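Local atomic coordinates of endo-N-acetyl-beta-D-glucosaminidase (PDB entry 4AC1), a protein that hydrolyses the chitobiose core of N-linked glycans as a family 18 glycoside hydrolase, deglycosylating the cellulases of the same fungus. Residues T12-L23 / H60-M71. Sequence-based numbering, arbitrary orientation.
Sequences THDSSNRPISML and HFYTLWNETITM. With NAG (2-acetamido-2-deoxy-beta-D-glucopyranose), chain C.
Glu-67 grips Ser-21 and Met-22, just before helix 24-27, with both carboxylate oxygens, tying the loop that follows strand 4-9 of the GH18 beta/alpha barrel to helix 62-73. Ser-21 OG donates to Glu-67 OE2 at 2.7 Å, and Met-22 N donates to Glu-67 OE1 at 2.9 Å with an N-H...O angle of 162°. Both donors arrive on the syn sides, tilted out of the carboxylate plane. OE1 has a second donor, a water that also hydrogen-bonds Ile-20 O. Ser-21 OG, which donates to Glu-67 OE2, also accepts from Leu-23 N at 3.1 Å, a capping bond at the turn leading into helix 24-27. Replacing Glu-67 by alanine is likely to leave Ser-21 OG and Met-22 N without these acceptors and the water with Ile-20 O but no Glu-67 partner. Next to these polar groups, Met-22 SD lies 3.5 Å from Met-71 CG, and the bend at chi3 (72°) turns CE against Leu-64 CG; Phe-9 of strand 4-9 touches both Met-22 and Leu-64.

At the other end, the rings of His-13 and His-60 form an offset stack, centroids 3.6 Å apart and planes at 12°, while Pro-19 CA lies over the opposite face of His-13. His-13 ND1 is hydrogen-bonded to Thr-12 OG1 at 2.7 Å, in the ring plane. Farther round helix 62-73, Asn-66 carries the N-linked NAG; its ND2, bonded to NAG C1, still donates to Tyr-62 O at 2.7 Å, on the carbonyl face opposite Asn-66 N.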
loop_
_atom_site.group_PDB
_atom_site.type_symbol
_atom_site.label_atom_id
_atom_site.label_comp_id
_atom_site.label_asym_id
_atom_site.label_seq_id
_atom_site.Cartn_x
_atom_site.Cartn_y
_atom_site.Cartn_z
ATOM N N THR A 12 11.461 -6.070 8.101
ATOM C CA THR A 12 11.087 -7.466 8.316
ATOM C C THR A 12 11.914 -8.139 9.409
ATOM O O THR A 12 11.553 -9.210 9.896
ATOM C CB THR A 12 11.249 -8.290 7.010
ATOM O OG1 THR A 12 12.613 -8.198 6.570
ATOM C CG2 THR A 12 10.315 -7.773 5.905
ATOM N N HIS A 13 13.026 -7.495 9.764
ATOM C CA HIS A 13 13.984 -8.010 10.744
ATOM C C HIS A 13 14.404 -6.871 11.654
ATOM O O HIS A 13 14.465 -5.719 11.229
ATOM C CB HIS A 13 15.227 -8.581 10.042
ATOM C CG HIS A 13 14.960 -9.826 9.256
ATOM N ND1 HIS A 13 14.152 -9.840 8.140
ATOM C CD2 HIS A 13 15.404 -11.096 9.414
ATOM C CE1 HIS A 13 14.098 -11.068 7.653
ATOM N NE2 HIS A 13 14.846 -11.850 8.411
ATOM N N ASP A 14 14.702 -7.204 12.905
ATOM C CA ASP A 14 15.084 -6.190 13.886
ATOM C C ASP A 14 16.581 -5.885 13.824
ATOM O O ASP A 14 17.298 -6.444 12.985
ATOM C CB ASP A 14 14.639 -6.605 15.296
ATOM C CG ASP A 14 15.383 -7.824 15.822
ATOM O OD1 ASP A 14 16.470 -8.151 15.303
ATOM O OD2 ASP A 14 14.878 -8.457 16.777
ATOM N N SER A 15 17.046 -5.005 14.712
ATOM C CA SER A 15 18.449 -4.570 14.733
ATOM C C SER A 15 19.453 -5.709 14.946
ATOM O O SER A 15 20.643 -5.562 14.626
ATOM C CB SER A 15 18.658 -3.484 15.788
ATOM O OG SER A 15 18.596 -4.035 17.090
ATOM N N SER A 16 18.975 -6.831 15.488
ATOM C CA SER A 16 19.796 -8.029 15.688
ATOM C C SER A 16 19.627 -9.035 14.548
ATOM O O SER A 16 20.035 -10.194 14.666
ATOM C CB SER A 16 19.472 -8.701 17.027
ATOM O OG SER A 16 19.601 -7.799 18.114
ATOM N N ASN A 17 19.013 -8.583 13.454
ATOM C CA ASN A 17 18.724 -9.422 12.285
ATOM C C ASN A 17 17.791 -10.612 12.578
ATOM O O ASN A 17 17.841 -11.632 11.899
ATOM C CB ASN A 17 20.025 -9.881 11.596
ATOM C CG ASN A 17 19.818 -10.262 10.143
ATOM O OD1 ASN A 17 19.026 -9.641 9.428
ATOM N ND2 ASN A 17 20.536 -11.284 9.694
ATOM N N ARG A 18 16.930 -10.472 13.585
ATOM C CA ARG A 18 15.925 -11.495 13.880
ATOM C C ARG A 18 14.599 -11.127 13.212
ATOM O O ARG A 18 14.224 -9.958 13.221
ATOM C CB ARG A 18 15.695 -11.613 15.385
ATOM C CG ARG A 18 16.872 -12.136 16.190
ATOM C CD ARG A 18 16.613 -11.921 17.680
ATOM N NE ARG A 18 16.683 -10.506 18.042
ATOM C CZ ARG A 18 16.132 -9.963 19.126
ATOM N NH1 ARG A 18 15.435 -10.706 19.981
ATOM N NH2 ARG A 18 16.271 -8.661 19.348
ATOM N N PRO A 19 13.883 -12.118 12.638
ATOM C CA PRO A 19 12.587 -11.803 12.033
ATOM C C PRO A 19 11.648 -11.108 12.998
ATOM O O PRO A 19 11.582 -11.461 14.172
ATOM C CB PRO A 19 12.021 -13.175 11.643
ATOM C CG PRO A 19 13.225 -14.032 11.435
ATOM C CD PRO A 19 14.254 -13.527 12.427
ATOM N N ILE A 20 10.941 -10.109 12.482
ATOM C CA ILE A 20 9.847 -9.454 13.188
ATOM C C ILE A 20 8.570 -10.182 12.793
ATOM O O ILE A 20 8.249 -10.273 11.608
ATOM C CB ILE A 20 9.782 -7.958 12.812
ATOM C CG1 ILE A 20 11.028 -7.243 13.353
ATOM C CG2 ILE A 20 8.510 -7.298 13.373
ATOM C CD1 ILE A 20 11.294 -5.904 12.731
ATOM N N SER A 21 7.864 -10.738 13.768
ATOM C CA SER A 21 6.640 -11.451 13.478
ATOM C C SER A 21 5.532 -10.481 13.089
ATOM O O SER A 21 5.363 -9.431 13.730
ATOM C CB SER A 21 6.190 -12.260 14.692
ATOM O OG SER A 21 5.044 -13.019 14.363
ATOM N N MET A 22 4.770 -10.855 12.056
ATOM C CA MET A 22 3.562 -10.131 11.690
ATOM C C MET A 22 2.339 -10.628 12.450
ATOM O O MET A 22 1.286 -9.988 12.404
ATOM C CB MET A 22 3.300 -10.189 10.186
ATOM C CG MET A 22 3.067 -11.597 9.644
ATOM S SD MET A 22 2.857 -11.666 7.850
ATOM C CE MET A 22 4.525 -11.344 7.252
ATOM N N LEU A 23 2.478 -11.743 13.166
ATOM C CA LEU A 23 1.324 -12.419 13.760
ATOM C C LEU A 23 0.604 -11.693 14.907
ATOM O O LEU A 23 -0.591 -11.933 15.098
ATOM C CB LEU A 23 1.645 -13.872 14.152
ATOM C CG LEU A 23 2.164 -14.744 12.999
ATOM C CD1 LEU A 23 2.601 -16.086 13.538
ATOM C CD2 LEU A 23 1.132 -14.903 11.892
ATOM N N HIS A 60 16.437 -15.571 4.121
ATOM C CA HIS A 60 16.083 -14.364 4.878
ATOM C C HIS A 60 14.574 -14.228 5.120
ATOM O O HIS A 60 14.148 -13.725 6.172
ATOM C CB HIS A 60 16.624 -13.109 4.172
ATOM C CG HIS A 60 16.732 -11.901 5.056
ATOM N ND1 HIS A 60 17.632 -11.814 6.097
ATOM C CD2 HIS A 60 16.081 -10.713 5.026
ATOM C CE1 HIS A 60 17.514 -10.636 6.685
ATOM N NE2 HIS A 60 16.581 -9.947 6.054
ATOM N N PHE A 61 13.776 -14.722 4.174
ATOM C CA PHE A 61 12.326 -14.566 4.234
ATOM C C PHE A 61 11.522 -15.830 4.544
ATOM O O PHE A 61 10.300 -15.833 4.389
ATOM C CB PHE A 61 11.826 -13.907 2.944
ATOM C CG PHE A 61 12.388 -12.535 2.720
ATOM C CD1 PHE A 61 12.162 -11.509 3.641
ATOM C CD2 PHE A 61 13.167 -12.266 1.597
ATOM C CE1 PHE A 61 12.699 -10.242 3.437
ATOM C CE2 PHE A 61 13.708 -11.005 1.392
ATOM C CZ PHE A 61 13.462 -9.987 2.303
ATOM N N TYR A 62 12.174 -16.889 5.028
ATOM C CA TYR A 62 11.440 -18.107 5.382
ATOM C C TYR A 62 10.349 -17.859 6.425
ATOM O O TYR A 62 9.239 -18.374 6.299
ATOM C CB TYR A 62 12.374 -19.209 5.894
ATOM C CG TYR A 62 13.235 -19.877 4.839
ATOM C CD1 TYR A 62 12.903 -19.820 3.482
ATOM C CD2 TYR A 62 14.385 -20.584 5.209
ATOM C CE1 TYR A 62 13.698 -20.440 2.517
ATOM C CE2 TYR A 62 15.181 -21.220 4.250
ATOM C CZ TYR A 62 14.830 -21.136 2.910
ATOM O OH TYR A 62 15.615 -21.753 1.956
ATOM N N THR A 63 10.684 -17.094 7.466
ATOM C CA THR A 63 9.740 -16.821 8.550
ATOM C C THR A 63 8.575 -16.007 7.988
ATOM O O THR A 63 7.422 -16.328 8.206
ATOM C CB THR A 63 10.406 -16.070 9.741
ATOM O OG1 THR A 63 11.561 -16.795 10.208
ATOM C CG2 THR A 63 9.418 -15.881 10.893
ATOM N N LEU A 64 8.907 -14.954 7.239
ATOM C CA LEU A 64 7.893 -14.083 6.645
ATOM C C LEU A 64 6.855 -14.877 5.837
ATOM O O LEU A 64 5.656 -14.786 6.097
ATOM C CB LEU A 64 8.576 -13.014 5.788
ATOM C CG LEU A 64 7.740 -11.841 5.270
ATOM C CD1 LEU A 64 8.645 -10.677 4.901
ATOM C CD2 LEU A 64 6.892 -12.262 4.086
ATOM N N TRP A 65 7.313 -15.675 4.868
ATOM C CA TRP A 65 6.366 -16.353 3.974
ATOM C C TRP A 65 5.577 -17.429 4.702
ATOM O O TRP A 65 4.406 -17.624 4.421
ATOM C CB TRP A 65 7.029 -16.884 2.696
ATOM C CG TRP A 65 7.566 -15.777 1.817
ATOM C CD1 TRP A 65 8.877 -15.580 1.443
ATOM C CD2 TRP A 65 6.822 -14.681 1.243
ATOM N NE1 TRP A 65 8.983 -14.455 0.657
ATOM C CE2 TRP A 65 7.742 -13.883 0.523
ATOM C CE3 TRP A 65 5.469 -14.309 1.254
ATOM C CZ2 TRP A 65 7.353 -12.731 -0.168
ATOM C CZ3 TRP A 65 5.089 -13.151 0.565
ATOM C CH2 TRP A 65 6.027 -12.386 -0.133
ATOM N N ASN A 66 6.220 -18.115 5.650
ATOM C CA ASN A 66 5.492 -19.059 6.490
ATOM C C ASN A 66 4.369 -18.395 7.292
ATOM O O ASN A 66 3.260 -18.928 7.384
ATOM C CB ASN A 66 6.440 -19.819 7.403
ATOM C CG ASN A 66 7.006 -21.034 6.727
ATOM O OD1 ASN A 66 6.336 -22.050 6.626
ATOM N ND2 ASN A 66 8.226 -20.928 6.241
ATOM N N GLU A 67 4.647 -17.212 7.833
ATOM C CA GLU A 67 3.624 -16.473 8.579
ATOM C C GLU A 67 2.463 -16.001 7.694
ATOM O O GLU A 67 1.317 -15.928 8.142
ATOM C CB GLU A 67 4.231 -15.291 9.350
ATOM C CG GLU A 67 5.124 -15.738 10.509
ATOM C CD GLU A 67 5.499 -14.616 11.449
ATOM O OE1 GLU A 67 5.558 -13.448 11.012
ATOM O OE2 GLU A 67 5.736 -14.920 12.645
ATOM N N THR A 68 2.744 -15.682 6.429
ATOM C CA THR A 68 1.656 -15.176 5.571
ATOM C C THR A 68 0.500 -16.168 5.413
ATOM O O THR A 68 -0.648 -15.757 5.250
ATOM C CB THR A 68 2.117 -14.692 4.166
ATOM O OG1 THR A 68 2.613 -15.797 3.404
ATOM C CG2 THR A 68 3.177 -13.580 4.258
ATOM N N ILE A 69 0.804 -17.467 5.482
ATOM C CA ILE A 69 -0.236 -18.495 5.398
ATOM C C ILE A 69 -1.215 -18.351 6.565
ATOM O O ILE A 69 -2.430 -18.360 6.385
ATOM C CB ILE A 69 0.360 -19.930 5.364
ATOM C CG1 ILE A 69 1.283 -20.093 4.156
ATOM C CG2 ILE A 69 -0.752 -20.991 5.331
ATOM C CD1 ILE A 69 2.205 -21.295 4.230
ATOM N N THR A 70 -0.657 -18.166 7.757
ATOM C CA THR A 70 -1.445 -17.999 8.968
ATOM C C THR A 70 -2.262 -16.708 8.935
ATOM O O THR A 70 -3.421 -16.676 9.385
ATOM C CB THR A 70 -0.522 -18.024 10.188
ATOM O OG1 THR A 70 0.282 -19.208 10.112
ATOM C CG2 THR A 70 -1.311 -18.023 11.488
ATOM N N MET A 71 -1.668 -15.649 8.392
ATOM C CA MET A 71 -2.387 -14.391 8.228
ATOM C C MET A 71 -3.609 -14.584 7.331
ATOM O O MET A 71 -4.706 -14.133 7.642
ATOM C CB MET A 71 -1.465 -13.337 7.638
ATOM C CG MET A 71 -0.304 -12.963 8.553
ATOM S SD MET A 71 -0.788 -12.139 10.088
ATOM C CE MET A 71 -0.961 -10.448 9.518
HETATM C C1 NAG C . 8.864 -22.044 5.587
HETATM C C2 NAG C . 8.957 -21.940 4.062
HETATM C C3 NAG C . 9.663 -23.167 3.491
HETATM C C4 NAG C . 11.031 -23.299 4.153
HETATM C C5 NAG C . 10.864 -23.328 5.674
HETATM C C6 NAG C . 12.211 -23.319 6.379
HETATM C C7 NAG C . 7.408 -20.724 2.650
HETATM C C8 NAG C . 6.016 -20.626 2.116
HETATM N N2 NAG C . 7.647 -21.748 3.475
HETATM O O3 NAG C . 9.789 -23.028 2.093
HETATM O O4 NAG C . 11.686 -24.480 3.731
HETATM O O5 NAG C . 10.154 -22.181 6.128
HETATM O O6 NAG C . 12.018 -23.753 7.709
HETATM O O7 NAG C . 8.260 -19.892 2.338
HETATM O O HOH W 1 7.744 -12.156 9.682
#